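Local coordinates for protein mandelate racemase/muconate lactonizing enzyme/Enolase superfamily (Rhodobacter sphaeroides, PDB 2HZG) that belongs to the enolase superfamily, pairing an alpha+beta N-terminal domain with a TIM-barrel-like domain that carries a sodium ion on acidic residues, at residues H101-E107 with G279-G285; L140-D144 with W168-G172; Q275-G279 with A314-P318. All coordinates share one frame; numbering follows the deposited sequence.

Contact 1 of 3, residues H101-E107 with G279-G285; sequences HMLSGIE and GRIGGLG
Glu107 and Ser104, one helical turn apart on helix 99-118, grip the glycine-rich link between helices 278-281 and 284-297. The carboxylate of Glu107 spans two successive amides at the start of the second helix. Glu107 OE1 takes the N-H of Leu284 at 2.8 Å, from above the carboxylate plane. Glu107 OE2 takes the N-H of Gly285, with Gly285 N at 2.9 Å on its syn side, 28° out of plane. Glu107 thus supplies, from another domain, acceptors for amides of a first helical turn, and the positive end of that helix would probably favour the charged form. With CG anti to the backbone N (chi1 -166°) and a bend at chi2, the chain runs along the carbonyl of Gly282 before its carboxylate reaches the amides. Ser104 OG accepts the N-H of Gly282 at 2.7 Å, a bent bond (136°), and is also bonded to Pro100 O within its own helix. Helix 99-118 comes close to the link here, Ser104 CA lying 3.8 Å from Gly282 CA; Gly282 and Gly283 both have positive phi, and Glu107 OE1 lies 3.2 Å from Gly283 CA. His101 turns the edge of its ring to the backbone of Arg280, CD2 lying 3.3 Å from the carbonyl O. Further out, Trp111 NE1 gives OE2 of Glu107 a second donor, and Arg280 reaches Glu254 of the sodium site in a salt bridge. Met102 and Ile106 pack on strand 27-35 and helix 48-56, while Ile281 lies on helix 284-297; the contact lies between helix 99-118 of the N-terminal domain and the loop-helix region of the barrel.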
# COMPACT_ATOMS: atom_id res chain seq x y z
N HIS A 101 6.42 -4.31 -3.23
CA HIS A 101 6.16 -5.59 -3.91
C HIS A 101 7.26 -5.88 -4.93
O HIS A 101 7.73 -7.02 -5.02
CB HIS A 101 4.78 -5.55 -4.56
CG HIS A 101 3.67 -5.91 -3.63
ND1 HIS A 101 2.40 -6.22 -4.06
CD2 HIS A 101 3.65 -6.05 -2.28
CE1 HIS A 101 1.64 -6.52 -3.02
NE2 HIS A 101 2.39 -6.43 -1.93
N MET A 102 7.67 -4.85 -5.66
CA MET A 102 8.81 -4.93 -6.57
C MET A 102 10.10 -5.19 -5.79
O MET A 102 10.88 -6.09 -6.13
CB MET A 102 8.93 -3.65 -7.43
CG MET A 102 10.00 -3.74 -8.55
SD MET A 102 9.71 -5.07 -9.75
CE MET A 102 10.94 -6.28 -9.30
N LEU A 103 10.30 -4.45 -4.71
CA LEU A 103 11.47 -4.66 -3.84
C LEU A 103 11.59 -6.09 -3.28
O LEU A 103 12.70 -6.61 -3.17
CB LEU A 103 11.46 -3.67 -2.68
CG LEU A 103 12.56 -3.80 -1.61
CD1 LEU A 103 13.99 -3.62 -2.22
CD2 LEU A 103 12.31 -2.79 -0.52
N SER A 104 10.47 -6.69 -2.88
CA SER A 104 10.49 -8.02 -2.28
C SER A 104 11.35 -9.03 -3.06
O SER A 104 12.23 -9.69 -2.49
CB SER A 104 9.06 -8.56 -2.11
OG SER A 104 8.33 -7.80 -1.14
N GLY A 105 11.05 -9.17 -4.35
CA GLY A 105 11.74 -10.13 -5.23
C GLY A 105 13.22 -9.77 -5.41
O GLY A 105 14.07 -10.65 -5.44
N ILE A 106 13.51 -8.47 -5.51
CA ILE A 106 14.88 -7.97 -5.64
C ILE A 106 15.69 -8.29 -4.39
O ILE A 106 16.77 -8.83 -4.49
CB ILE A 106 14.92 -6.44 -5.90
CG1 ILE A 106 14.34 -6.14 -7.28
CG2 ILE A 106 16.37 -5.85 -5.73
CD1 ILE A 106 13.89 -4.72 -7.46
N GLU A 107 15.13 -7.97 -3.23
CA GLU A 107 15.80 -8.13 -1.96
C GLU A 107 16.12 -9.62 -1.68
O GLU A 107 17.24 -9.96 -1.29
CB GLU A 107 14.94 -7.49 -0.85
CG GLU A 107 15.63 -7.26 0.51
CD GLU A 107 15.55 -8.49 1.42
OE1 GLU A 107 15.14 -9.62 0.97
OE2 GLU A 107 15.87 -8.34 2.61
N GLY A 279 7.60 -12.44 -0.35
CA GLY A 279 7.32 -11.87 -1.67
C GLY A 279 6.46 -10.61 -1.68
O GLY A 279 6.21 -10.04 -2.75
N ARG A 280 6.01 -10.15 -0.50
CA ARG A 280 5.16 -8.95 -0.38
C ARG A 280 5.71 -7.90 0.57
O ARG A 280 5.58 -6.69 0.33
CB ARG A 280 3.76 -9.34 0.13
CG ARG A 280 2.96 -10.17 -0.82
CD ARG A 280 1.61 -10.43 -0.22
NE ARG A 280 0.76 -11.19 -1.13
CZ ARG A 280 -0.29 -11.92 -0.76
NH1 ARG A 280 -0.65 -12.00 0.51
NH2 ARG A 280 -0.98 -12.57 -1.68
N ILE A 281 6.32 -8.37 1.65
CA ILE A 281 6.76 -7.50 2.74
C ILE A 281 8.08 -6.75 2.49
O ILE A 281 8.48 -5.92 3.32
CB ILE A 281 6.80 -8.26 4.09
CG1 ILE A 281 6.60 -7.29 5.26
CG2 ILE A 281 8.11 -9.11 4.23
CD1 ILE A 281 6.38 -7.96 6.59
N GLY A 282 8.75 -7.02 1.37
CA GLY A 282 10.06 -6.41 1.10
C GLY A 282 11.22 -7.38 1.23
O GLY A 282 12.38 -6.97 1.28
N GLY A 283 10.91 -8.69 1.28
CA GLY A 283 11.94 -9.72 1.30
C GLY A 283 12.26 -10.25 2.68
O GLY A 283 11.43 -10.17 3.59
N LEU A 284 13.46 -10.79 2.82
CA LEU A 284 13.85 -11.53 4.03
C LEU A 284 14.08 -10.61 5.22
O LEU A 284 13.76 -10.97 6.35
CB LEU A 284 15.11 -12.37 3.77
CG LEU A 284 14.96 -13.76 3.10
CD1 LEU A 284 13.99 -13.80 1.93
CD2 LEU A 284 16.32 -14.38 2.71
N GLY A 285 14.68 -9.45 4.95
CA GLY A 285 14.98 -8.49 6.01
C GLY A 285 13.78 -8.12 6.86
O GLY A 285 13.81 -8.32 8.08

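Contact 2 of 3, residues L140-D144 with W168-G172; sequences LLFGD and WGPIG
Phe142 lays its ring against Ile171, whose branched side chain is one of the bumps of the 168-172 turn. Ile171 CD1 sits over one face, 3.9 Å from the ring centroid and 18° off the normal, a CH-pi contact shifted toward the rim. Ile171 CG1 follows at 3.6 Å from Phe142 CE2, and CB lies close to CD2 and CE2, so the isoleucine covers one side of the ring from CD2 round to CZ. Ile171 CG1 is anti to its backbone N (chi1 -151°), which carries the ethyl branch across the phenyl. The hollow beside the ring's stem is filled by Pro170: its CD is 4.0 Å from Phe142 CB and 3.3 Å from the carbonyl O of Gly143, so the pyrrolidine edge rests in the notch formed by these two groups. The carbonyl of Trp168 also abuts the aromatic group, O lying 3.4 Å from Phe142 CD2; the same oxygen accepts Ile171 N at 3.1 Å, closing the type II' turn. On another flank, methyl CD2 of Leu141 meets Trp168 at CD1 and CB, while the rest of the indole leads away from 140-144; the Trp168 side chain comes within about 4 Å of a bound sodium ion. Phe166 and Val198 add to the apolar surroundings of Phe142, and Gln182 of helix 176-190 touches both Phe142 and Ile171. Here the end of strand 135-141 meets the loop leaving its parallel neighbour 163-167, as is typical of the C-terminal strand ends of a TIM barrel, where loops following the strands border the metal site.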
# COMPACT_ATOMS: atom_id res chain seq x y z
N LEU A 140 -4.69 -25.39 0.79
CA LEU A 140 -5.61 -25.73 -0.29
C LEU A 140 -6.74 -24.72 -0.40
O LEU A 140 -6.99 -23.96 0.51
CB LEU A 140 -6.22 -27.14 -0.03
CG LEU A 140 -5.24 -28.31 -0.07
CD1 LEU A 140 -5.91 -29.58 0.45
CD2 LEU A 140 -4.74 -28.50 -1.50
N LEU A 141 -7.45 -24.73 -1.52
CA LEU A 141 -8.65 -23.92 -1.61
C LEU A 141 -9.88 -24.77 -1.28
O LEU A 141 -9.94 -25.96 -1.62
CB LEU A 141 -8.78 -23.30 -2.99
CG LEU A 141 -7.62 -22.36 -3.40
CD1 LEU A 141 -7.78 -21.93 -4.82
CD2 LEU A 141 -7.48 -21.13 -2.47
N PHE A 142 -10.85 -24.18 -0.61
CA PHE A 142 -12.18 -24.79 -0.52
C PHE A 142 -12.71 -25.14 -1.91
O PHE A 142 -12.62 -24.33 -2.83
CB PHE A 142 -13.18 -23.83 0.15
CG PHE A 142 -13.09 -23.81 1.64
CD1 PHE A 142 -13.57 -24.88 2.40
CD2 PHE A 142 -12.53 -22.70 2.31
CE1 PHE A 142 -13.50 -24.88 3.77
CE2 PHE A 142 -12.47 -22.68 3.70
CZ PHE A 142 -12.95 -23.78 4.44
N GLY A 143 -13.26 -26.35 -2.05
CA GLY A 143 -13.99 -26.74 -3.25
C GLY A 143 -15.26 -25.93 -3.37
O GLY A 143 -15.72 -25.33 -2.40
N ASP A 144 -15.84 -25.91 -4.57
CA ASP A 144 -17.10 -25.21 -4.80
C ASP A 144 -18.28 -25.89 -4.10
O ASP A 144 -19.32 -25.26 -3.90
CB ASP A 144 -17.36 -25.07 -6.31
CG ASP A 144 -16.35 -24.12 -7.00
OD1 ASP A 144 -15.54 -23.47 -6.28
OD2 ASP A 144 -16.36 -24.03 -8.25
N TRP A 168 -10.57 -19.46 1.01
CA TRP A 168 -11.21 -18.84 -0.15
C TRP A 168 -12.29 -19.75 -0.77
O TRP A 168 -13.10 -20.35 -0.05
CB TRP A 168 -10.15 -18.44 -1.19
CG TRP A 168 -9.02 -17.55 -0.66
CD1 TRP A 168 -7.86 -17.97 -0.05
CD2 TRP A 168 -8.93 -16.12 -0.74
NE1 TRP A 168 -7.07 -16.88 0.27
CE2 TRP A 168 -7.70 -15.74 -0.16
CE3 TRP A 168 -9.77 -15.13 -1.26
CZ2 TRP A 168 -7.29 -14.40 -0.07
CZ3 TRP A 168 -9.36 -13.79 -1.18
CH2 TRP A 168 -8.14 -13.44 -0.59
N GLY A 169 -12.30 -19.85 -2.10
CA GLY A 169 -13.42 -20.51 -2.79
C GLY A 169 -14.70 -19.80 -2.34
O GLY A 169 -14.74 -18.57 -2.30
N PRO A 170 -15.76 -20.57 -2.02
CA PRO A 170 -17.02 -19.91 -1.60
C PRO A 170 -17.12 -19.52 -0.12
O PRO A 170 -18.18 -19.04 0.30
CB PRO A 170 -18.08 -20.96 -1.92
CG PRO A 170 -17.37 -22.29 -1.81
CD PRO A 170 -15.89 -22.04 -2.11
N ILE A 171 -16.07 -19.72 0.67
CA ILE A 171 -16.19 -19.56 2.10
C ILE A 171 -16.56 -18.09 2.42
O ILE A 171 -16.07 -17.16 1.77
CB ILE A 171 -14.92 -20.05 2.88
CG1 ILE A 171 -15.28 -20.54 4.29
CG2 ILE A 171 -13.77 -19.02 2.82
CD1 ILE A 171 -16.14 -21.86 4.30
N GLY A 172 -17.50 -17.92 3.36
CA GLY A 172 -17.95 -16.63 3.83
C GLY A 172 -18.74 -15.81 2.84
O GLY A 172 -19.17 -14.71 3.18

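Contact 3 of 3, residues Q275-G279 with A314-P318; sequences QIDCG and ASLQP
At the C-terminal end of barrel strand 273-276, the chain turns into the short helix 278-281, and segment 314-318 packs against this corner. Ser315 makes a direct polar link: its OG accepts the N-H of Cys278 at 3.0 Å in a fairly straight bond (158°). With OG anti to its own carbonyl carbon (chi1 -74°), the serine points the hydroxyl out from its helix to that amide, and OG also packs 3.5 Å from Cys278 CB. A bound water spans the same gap, donating to Ile276 O at 2.9 Å and to Ser315 O at 2.7 Å, so one molecule bridges the two carbonyls. Cys278 carries the apolar part of the contact. Its SG lies 3.5 Å from CG of Pro318, and its CB faces the methyl of Ala314. Asp277 is the N-cap of helix 278-281: OD1 accepts Gly279 N weakly, at 2.8 Å, while OD2 is held by His304 ND1. That pairing leaves Asp277 fixed between its own helix start and the end of the neighbouring strand; the Asp277 side chain is about 8 Å from a bound sodium ion. Ala287 of helix 284-297 closes over Cys278 and Pro318, and Tyr301 of strand 300-303 touches both Pro318 and Ile276. An Asp-His pair on adjoining strand ends is a familiar feature of the mandelate racemase branch of the enolase superfamily, whose active site lies at these ends of the TIM barrel.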
# COMPACT_ATOMS: atom_id res chain seq x y z
N GLN A 275 1.65 -14.22 9.98
CA GLN A 275 1.93 -14.98 8.78
C GLN A 275 2.47 -14.03 7.75
O GLN A 275 1.81 -13.06 7.36
CB GLN A 275 0.68 -15.68 8.26
CG GLN A 275 -0.06 -16.50 9.33
CD GLN A 275 -1.43 -16.94 8.88
OE1 GLN A 275 -2.28 -16.12 8.52
NE2 GLN A 275 -1.68 -18.25 8.92
N ILE A 276 3.68 -14.30 7.29
CA ILE A 276 4.40 -13.32 6.49
C ILE A 276 4.83 -13.89 5.15
O ILE A 276 5.39 -14.98 5.07
CB ILE A 276 5.65 -12.77 7.24
CG1 ILE A 276 5.23 -12.11 8.57
CG2 ILE A 276 6.49 -11.86 6.31
CD1 ILE A 276 4.37 -10.85 8.43
N ASP A 277 4.55 -13.13 4.10
CA ASP A 277 4.97 -13.45 2.77
C ASP A 277 6.21 -12.61 2.43
O ASP A 277 6.10 -11.40 2.28
CB ASP A 277 3.84 -13.16 1.77
CG ASP A 277 4.06 -13.85 0.45
OD1 ASP A 277 5.14 -13.69 -0.13
OD2 ASP A 277 3.16 -14.56 -0.03
N CYS A 278 7.37 -13.25 2.31
CA CYS A 278 8.60 -12.53 1.88
C CYS A 278 8.46 -11.88 0.50
O CYS A 278 9.13 -10.90 0.23
CB CYS A 278 9.82 -13.46 1.90
SG CYS A 278 10.27 -13.78 3.58
N GLY A 279 7.60 -12.44 -0.35
CA GLY A 279 7.32 -11.87 -1.67
C GLY A 279 6.46 -10.61 -1.68
O GLY A 279 6.21 -10.04 -2.75
N ALA A 314 12.16 -18.89 0.41
CA ALA A 314 12.37 -17.52 0.89
C ALA A 314 11.57 -17.26 2.15
O ALA A 314 12.08 -16.69 3.10
CB ALA A 314 12.04 -16.50 -0.19
N SER A 315 10.32 -17.73 2.17
CA SER A 315 9.45 -17.44 3.31
C SER A 315 9.73 -18.33 4.52
O SER A 315 9.25 -18.04 5.61
CB SER A 315 7.98 -17.42 2.90
OG SER A 315 7.65 -16.22 2.14
N LEU A 316 10.51 -19.40 4.34
CA LEU A 316 10.99 -20.21 5.46
C LEU A 316 12.23 -19.58 6.11
O LEU A 316 12.43 -19.72 7.31
CB LEU A 316 11.31 -21.64 5.02
CG LEU A 316 10.14 -22.52 4.57
CD1 LEU A 316 10.61 -23.91 4.14
CD2 LEU A 316 9.16 -22.63 5.70
N GLN A 317 13.05 -18.89 5.31
CA GLN A 317 14.30 -18.30 5.82
C GLN A 317 14.11 -17.51 7.13
O GLN A 317 14.86 -17.73 8.08
CB GLN A 317 15.01 -17.42 4.78
CG GLN A 317 15.29 -18.06 3.40
CD GLN A 317 16.27 -19.23 3.46
OE1 GLN A 317 17.14 -19.31 4.35
NE2 GLN A 317 16.14 -20.15 2.52
N PRO A 318 13.11 -16.60 7.21
CA PRO A 318 13.03 -15.74 8.40
C PRO A 318 12.72 -16.42 9.73
O PRO A 318 12.84 -15.78 10.79
CB PRO A 318 11.89 -14.78 8.04
CG PRO A 318 11.80 -14.85 6.53
CD PRO A 318 12.04 -16.27 6.25
O HOH W 1 8.03 -15.73 6.12

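Contacts 1 and 3 are neighbours, centres 9 Å apart: they share Gly279 and helix 278-281, and Ser104 CB touches Cys278 O at 3.3 Å. One short helix is thus held by the N-terminal domain on one side and by helix 309-316 on another. Contact 2 lies apart, its centre 28 Å from contact 1 and 24 Å from contact 3, yet it reaches the same eight-stranded parallel sheet as contact 3. Along the chain, contact 2 is nested within the span closed by contact 1 and precedes contact 3, whereas contacts 1 and 3 interleave. Contact 1 links the N-terminal domain to the barrel, while contacts 2 and 3 lie at C-terminal ends of barrel strands, near bound sodium.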